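Local coordinates for aldehyde dehydrogenase family protein (Pseudomonas syringae pv. tomato, PDB 5IUV) that oxidises indole-3-acetaldehyde with NAD+ as the coenzyme, a step in the synthesis of the auxin indole-3-acetic acid that contributes to virulence, at residues T106-K111 / S196-I201; G118-G123 / W167-M172. All coordinates share one frame; numbering follows the deposited sequence.

Interaction 1: T106-K111 / S196-I201; sequences TLDMGK and SPLTAI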
loop_
_atom_site.group_PDB
_atom_site.type_symbol
_atom_site.label_atom_id
_atom_site.label_comp_id
_atom_site.label_asym_id
_atom_site.label_seq_id
_atom_site.Cartn_x
_atom_site.Cartn_y
_atom_site.Cartn_z
ATOM N N THR A 106 12.772 36.665 -10.328
ATOM C CA THR A 106 12.814 37.338 -11.616
ATOM C C THR A 106 14.094 38.155 -11.791
ATOM O O THR A 106 14.746 38.074 -12.829
ATOM C CB THR A 106 11.582 38.244 -11.797
ATOM O OG1 THR A 106 10.442 37.419 -12.064
ATOM C CG2 THR A 106 11.777 39.228 -12.958
ATOM N N LEU A 107 14.458 38.935 -10.779
ATOM C CA LEU A 107 15.687 39.724 -10.840
ATOM C C LEU A 107 16.928 38.835 -10.900
ATOM O O LEU A 107 17.893 39.149 -11.594
ATOM C CB LEU A 107 15.779 40.669 -9.636
ATOM C CG LEU A 107 14.735 41.788 -9.593
ATOM C CD1 LEU A 107 14.809 42.535 -8.272
ATOM C CD2 LEU A 107 14.934 42.734 -10.779
ATOM N N ASP A 108 16.893 37.722 -10.177
ATOM C CA ASP A 108 18.064 36.857 -10.040
ATOM C C ASP A 108 18.396 36.118 -11.336
ATOM O O ASP A 108 19.551 36.078 -11.758
ATOM C CB ASP A 108 17.835 35.853 -8.911
ATOM C CG ASP A 108 19.115 35.357 -8.288
ATOM O OD1 ASP A 108 20.218 35.655 -8.810
ATOM O OD2 ASP A 108 19.003 34.638 -7.272
ATOM N N MET A 109 17.391 35.521 -11.971
ATOM C CA MET A 109 17.683 34.677 -13.127
ATOM C C MET A 109 16.823 34.961 -14.363
ATOM O O MET A 109 16.922 34.250 -15.360
ATOM C CB MET A 109 17.574 33.197 -12.724
ATOM C CG MET A 109 16.304 32.819 -11.967
ATOM S SD MET A 109 14.856 32.770 -13.033
ATOM C CE MET A 109 15.361 31.548 -14.250
ATOM N N GLY A 110 15.979 35.987 -14.293
ATOM C CA GLY A 110 15.399 36.555 -15.496
ATOM C C GLY A 110 14.046 36.087 -15.997
ATOM O O GLY A 110 13.604 36.549 -17.043
ATOM N N LYS A 111 13.372 35.188 -15.284
ATOM C CA LYS A 111 12.080 34.706 -15.780
ATOM C C LYS A 111 10.997 35.776 -15.563
ATOM O O LYS A 111 11.138 36.629 -14.689
ATOM C CB LYS A 111 11.697 33.376 -15.113
ATOM C CG LYS A 111 11.192 33.489 -13.694
ATOM C CD LYS A 111 10.657 32.146 -13.218
ATOM C CE LYS A 111 11.728 31.068 -13.316
ATOM N NZ LYS A 111 11.150 29.712 -13.223
ATOM N N SER A 196 21.688 31.745 -9.097
ATOM C CA SER A 196 20.391 32.098 -8.522
ATOM C C SER A 196 20.313 31.826 -7.019
ATOM O O SER A 196 19.500 31.012 -6.578
ATOM C CB SER A 196 19.279 31.332 -9.239
ATOM O OG SER A 196 19.439 29.935 -9.057
ATOM N N PRO A 197 21.152 32.508 -6.222
ATOM C CA PRO A 197 21.229 32.191 -4.793
ATOM C C PRO A 197 20.139 32.848 -3.956
ATOM O O PRO A 197 19.921 32.428 -2.833
ATOM C CB PRO A 197 22.595 32.754 -4.388
ATOM C CG PRO A 197 22.770 33.929 -5.289
ATOM C CD PRO A 197 22.124 33.552 -6.605
ATOM N N LEU A 198 19.483 33.869 -4.487
ATOM C CA LEU A 198 18.765 34.814 -3.631
ATOM C C LEU A 198 17.546 34.251 -2.891
ATOM O O LEU A 198 17.401 34.502 -1.691
ATOM C CB LEU A 198 18.346 36.036 -4.450
ATOM C CG LEU A 198 19.512 36.870 -4.999
ATOM C CD1 LEU A 198 19.001 38.153 -5.645
ATOM C CD2 LEU A 198 20.540 37.175 -3.907
ATOM N N THR A 199 16.670 33.511 -3.565
ATOM C CA THR A 199 15.467 33.033 -2.874
ATOM C C THR A 199 15.784 31.973 -1.813
ATOM O O THR A 199 15.158 31.954 -0.752
ATOM C CB THR A 199 14.391 32.476 -3.852
ATOM O OG1 THR A 199 14.970 31.526 -4.753
ATOM C CG2 THR A 199 13.758 33.616 -4.645
ATOM N N ALA A 200 16.754 31.105 -2.090
ATOM C CA ALA A 200 17.218 30.141 -1.094
ATOM C C ALA A 200 17.726 30.842 0.164
ATOM O O ALA A 200 17.409 30.439 1.281
ATOM C CB ALA A 200 18.315 29.259 -1.676
ATOM N N ILE A 201 18.524 31.888 -0.022
ATOM C CA ILE A 201 19.037 32.654 1.103
ATOM C C ILE A 201 17.886 33.239 1.915
ATOM O O ILE A 201 17.888 33.197 3.147
ATOM C CB ILE A 201 19.980 33.785 0.619
ATOM C CG1 ILE A 201 21.312 33.192 0.143
ATOM C CG2 ILE A 201 20.222 34.816 1.720
ATOM C CD1 ILE A 201 22.212 34.196 -0.572
HETATM O O HOH W 1 16.831 33.279 -6.642
#
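D108 swings its CG away from its own backbone N (chi1 -154°), which carries the carboxylate across to S196, P197 and L198. L198 CG, opposite the carbonyl carbon (chi1 -64°), lies 3.2 Å from D108 OD2, and L198 CB also sits beside that oxygen. The same oxygen accepts a hydrogen bond from L198 N at 2.9 Å. The bond is fairly straight (161°), and the N-H comes in almost in line with the C-O bond of OD2. A water also donates to D108 OD2 (2.6 Å) and accepts from T199 N at 3.1 Å. One carboxylate oxygen thus serves two successive backbone N-H groups, one directly and one through water. P197 N has no hydrogen to offer. The P197 ring lies against the carboxylate, with CD 3.4 Å from D108 OD2. M109 adds a looser contact, its CG 4.3 Å from S196 CB. The rest of its chain turns away, and M109 SD accepts a weak bond from K111 N within the turn that follows the helix. C39 of strand 36-40 packs on both D108 and L198. The contact joins the last part of helix 98-109 to the beginning of helix 198-210, a few residues past the NAD-binding E194. N-H groups near a helix start would favour a negative charge, so this buried aspartate is probably ionised.

Interaction 2: G118-G123 / W167-M172; sequences GVDIPG and WNFPLM. With NAD (nicotinamide-adenine-dinucleotide), chain C.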
loop_
_atom_site.group_PDB
_atom_site.type_symbol
_atom_site.label_atom_id
_atom_site.label_comp_id
_atom_site.label_asym_id
_atom_site.label_seq_id
_atom_site.Cartn_x
_atom_site.Cartn_y
_atom_site.Cartn_z
ATOM N N GLY A 118 2.992 33.448 -10.498
ATOM C CA GLY A 118 1.925 32.510 -10.801
ATOM C C GLY A 118 2.308 31.040 -10.802
ATOM O O GLY A 118 1.460 30.181 -10.573
ATOM N N VAL A 119 3.573 30.733 -11.061
ATOM C CA VAL A 119 3.979 29.333 -11.144
ATOM C C VAL A 119 4.979 28.953 -10.056
ATOM O O VAL A 119 4.743 28.010 -9.297
ATOM C CB VAL A 119 4.579 29.005 -12.533
ATOM C CG1 VAL A 119 5.082 27.563 -12.581
ATOM C CG2 VAL A 119 3.544 29.243 -13.620
ATOM N N ASP A 120 6.081 29.691 -9.971
ATOM C CA ASP A 120 7.187 29.312 -9.090
ATOM C C ASP A 120 6.876 29.365 -7.598
ATOM O O ASP A 120 7.042 28.364 -6.895
ATOM C CB ASP A 120 8.401 30.188 -9.376
ATOM C CG ASP A 120 8.970 29.947 -10.752
ATOM O OD1 ASP A 120 8.275 30.280 -11.738
ATOM O OD2 ASP A 120 10.107 29.423 -10.841
ATOM N N ILE A 121 6.448 30.522 -7.107
ATOM C CA ILE A 121 6.161 30.646 -5.683
ATOM C C ILE A 121 5.024 29.693 -5.260
ATOM O O ILE A 121 5.206 28.923 -4.324
ATOM C CB ILE A 121 5.809 32.106 -5.274
ATOM C CG1 ILE A 121 6.883 33.099 -5.735
ATOM C CG2 ILE A 121 5.542 32.193 -3.775
ATOM C CD1 ILE A 121 8.298 32.693 -5.495
ATOM N N PRO A 122 3.859 29.721 -5.949
ATOM C CA PRO A 122 2.816 28.760 -5.561
ATOM C C PRO A 122 3.246 27.300 -5.688
ATOM O O PRO A 122 2.791 26.461 -4.908
ATOM C CB PRO A 122 1.678 29.063 -6.543
ATOM C CG PRO A 122 1.884 30.467 -6.939
ATOM C CD PRO A 122 3.373 30.630 -7.005
ATOM N N GLY A 123 4.101 27.007 -6.667
ATOM C CA GLY A 123 4.592 25.655 -6.874
ATOM C C GLY A 123 5.513 25.202 -5.756
ATOM O O GLY A 123 5.450 24.050 -5.318
ATOM N N TRP A 167 19.423 26.668 -11.397
ATOM C CA TRP A 167 18.971 28.056 -11.454
ATOM C C TRP A 167 17.674 28.281 -12.234
ATOM O O TRP A 167 17.158 29.395 -12.240
ATOM C CB TRP A 167 20.078 28.929 -12.057
ATOM C CG TRP A 167 20.591 28.403 -13.372
ATOM C CD1 TRP A 167 21.726 27.671 -13.575
ATOM C CD2 TRP A 167 19.974 28.548 -14.659
ATOM N NE1 TRP A 167 21.862 27.365 -14.908
ATOM C CE2 TRP A 167 20.797 27.886 -15.594
ATOM C CE3 TRP A 167 18.808 29.174 -15.109
ATOM C CZ2 TRP A 167 20.492 27.832 -16.950
ATOM C CZ3 TRP A 167 18.502 29.113 -16.458
ATOM C CH2 TRP A 167 19.345 28.453 -17.364
ATOM N N ASN A 168 17.135 27.253 -12.893
ATOM C CA ASN A 168 16.019 27.507 -13.807
ATOM C C ASN A 168 14.673 27.616 -13.088
ATOM O O ASN A 168 13.795 28.359 -13.529
ATOM C CB ASN A 168 15.953 26.443 -14.905
ATOM C CG ASN A 168 15.626 25.064 -14.371
ATOM O OD1 ASN A 168 16.092 24.668 -13.301
ATOM N ND2 ASN A 168 14.820 24.320 -15.121
ATOM N N PHE A 169 14.518 26.878 -11.993
ATOM C CA PHE A 169 13.401 27.069 -11.067
ATOM C C PHE A 169 13.945 27.072 -9.639
ATOM O O PHE A 169 13.735 26.107 -8.905
ATOM C CB PHE A 169 12.345 25.966 -11.202
ATOM C CG PHE A 169 11.651 25.922 -12.531
ATOM C CD1 PHE A 169 10.514 26.679 -12.763
ATOM C CD2 PHE A 169 12.104 25.081 -13.537
ATOM C CE1 PHE A 169 9.864 26.628 -13.988
ATOM C CE2 PHE A 169 11.453 25.019 -14.758
ATOM C CZ PHE A 169 10.331 25.791 -14.983
ATOM N N PRO A 170 14.637 28.153 -9.242
ATOM C CA PRO A 170 15.433 28.153 -8.003
ATOM C C PRO A 170 14.632 27.781 -6.758
ATOM O O PRO A 170 14.996 26.841 -6.046
ATOM C CB PRO A 170 15.935 29.603 -7.900
ATOM C CG PRO A 170 15.890 30.121 -9.291
ATOM C CD PRO A 170 14.714 29.446 -9.947
ATOM N N LEU A 171 13.549 28.502 -6.497
ATOM C CA LEU A 171 12.767 28.220 -5.295
ATOM C C LEU A 171 11.990 26.913 -5.420
ATOM O O LEU A 171 11.955 26.112 -4.481
ATOM C CB LEU A 171 11.810 29.373 -4.980
ATOM C CG LEU A 171 10.941 29.146 -3.735
ATOM C CD1 LEU A 171 11.811 28.929 -2.507
ATOM C CD2 LEU A 171 10.000 30.312 -3.504
ATOM N N MET A 172 11.364 26.688 -6.570
ATOM C CA MET A 172 10.533 25.504 -6.720
ATOM C C MET A 172 11.347 24.215 -6.606
ATOM O O MET A 172 10.925 23.292 -5.917
ATOM C CB MET A 172 9.775 25.515 -8.045
ATOM C CG MET A 172 8.665 24.473 -8.070
ATOM S SD MET A 172 7.804 24.302 -9.645
ATOM C CE MET A 172 7.646 26.001 -10.154
HETATM P PA NAD C . 24.843 22.231 -13.273
HETATM O O1A NAD C . 25.019 20.770 -13.438
HETATM O O2A NAD C . 25.933 23.063 -13.917
HETATM O O5B NAD C . 24.744 22.599 -11.742
HETATM C C5B NAD C . 23.620 22.319 -10.883
HETATM C C4B NAD C . 24.055 22.621 -9.471
HETATM O O4B NAD C . 25.233 21.843 -9.166
HETATM C C3B NAD C . 24.411 24.072 -9.134
HETATM O O3B NAD C . 24.003 24.400 -7.811
HETATM C C2B NAD C . 25.936 24.084 -9.252
HETATM O O2B NAD C . 26.532 25.120 -8.476
HETATM C C1B NAD C . 26.271 22.692 -8.725
HETATM N N9A NAD C . 27.546 22.119 -9.145
HETATM C C8A NAD C . 28.272 22.414 -10.269
HETATM N N7A NAD C . 29.432 21.807 -10.335
HETATM C C5A NAD C . 29.464 21.035 -9.178
HETATM C C6A NAD C . 30.407 20.114 -8.679
HETATM N N6A NAD C . 31.582 19.856 -9.265
HETATM N N1A NAD C . 30.105 19.472 -7.525
HETATM C C2A NAD C . 28.952 19.757 -6.911
HETATM N N3A NAD C . 27.995 20.615 -7.278
HETATM C C4A NAD C . 28.309 21.220 -8.437
HETATM O O3 NAD C . 23.436 22.664 -13.914
HETATM P PN NAD C . 22.692 24.071 -14.118
HETATM O O1N NAD C . 23.361 24.740 -15.259
HETATM O O2N NAD C . 22.621 24.771 -12.815
HETATM O O5D NAD C . 21.199 23.628 -14.476
HETATM C C5D NAD C . 20.813 23.224 -15.808
HETATM C C4D NAD C . 20.679 21.721 -15.823
HETATM O O4D NAD C . 19.683 21.318 -14.855
HETATM C C3D NAD C . 20.207 21.127 -17.144
HETATM O O3D NAD C . 21.009 20.001 -17.484
HETATM C C2D NAD C . 18.760 20.738 -16.820
HETATM O O2D NAD C . 18.217 19.655 -17.570
HETATM C C1D NAD C . 18.860 20.312 -15.338
HETATM N N1N NAD C . 17.494 20.385 -14.665
HETATM C C2N NAD C . 16.934 19.135 -14.303
HETATM C C3N NAD C . 15.722 19.096 -13.631
HETATM C C7N NAD C . 15.033 17.801 -13.281
HETATM O O7N NAD C . 15.454 16.726 -13.758
HETATM N N7N NAD C . 13.937 17.869 -12.566
HETATM C C4N NAD C . 15.073 20.299 -13.347
HETATM C C5N NAD C . 15.626 21.512 -13.742
HETATM C C6N NAD C . 16.846 21.534 -14.398
HETATM O O HOH W 2 11.340 28.633 -8.769
#
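The start of helix 170-183, just past the NAD-binding W167 and N168, packs here on helix 113-134. M172 meets V119 and D120, and F169 meets D120. F169 holds the N-cap position, and its ring turns an edge to D120, with CD1 3.4 Å from OD2 and the oxygen near the ring plane. The carboxylate and ring planes differ by 25°. The same D120 oxygen is bound by a water that accepts from M172 N at 2.9 Å, and it forms a salt bridge with K111. M172 bends at its last torsion (chi3 -41°), which sets CE 3.5 Å from D120 CA and 3.9 Å from V119 CG1. M172 CG lies 4.0 Å from G123 C, where no side chain intervenes. On the I121 side, CD1 touches L171 CD2 at 3.5 Å. At the far end of the segment, W167 NE1 gives a weak hydrogen bond to the NAD phosphate oxygen O1N at 3.0 Å. N168 OD1 comes within 3.2 Å of C5N of the nicotinamide ring. Across the helices the contact is apolar apart from D120. Its carboxylate, held by a lysine and by water at a helix start, is probably negative, which would suit the ring edge beside it.

The chain first passes the end of helix 98-109, which carries 106-111, and soon enters helix 113-134 with 118-123. It then runs through strand 149-164 to 167-172, where interaction 2 closes a loop of 43 residues. Helix 170-183 and strand 187-191 follow, and at 196-201 interaction 1 closes a wider loop of 84 residues. The smaller loop lies wholly within the larger one. Together they tie helices 98-109 and 113-134 to the N-terminal ends of helices 198-210 and 170-183, which follow strands 187-191 and 149-164. They also meet directly: K111 NZ probably hydrogen-bonds N168 O at 3.0 Å, and S196 OG packs 3.1 Å from W167 CA.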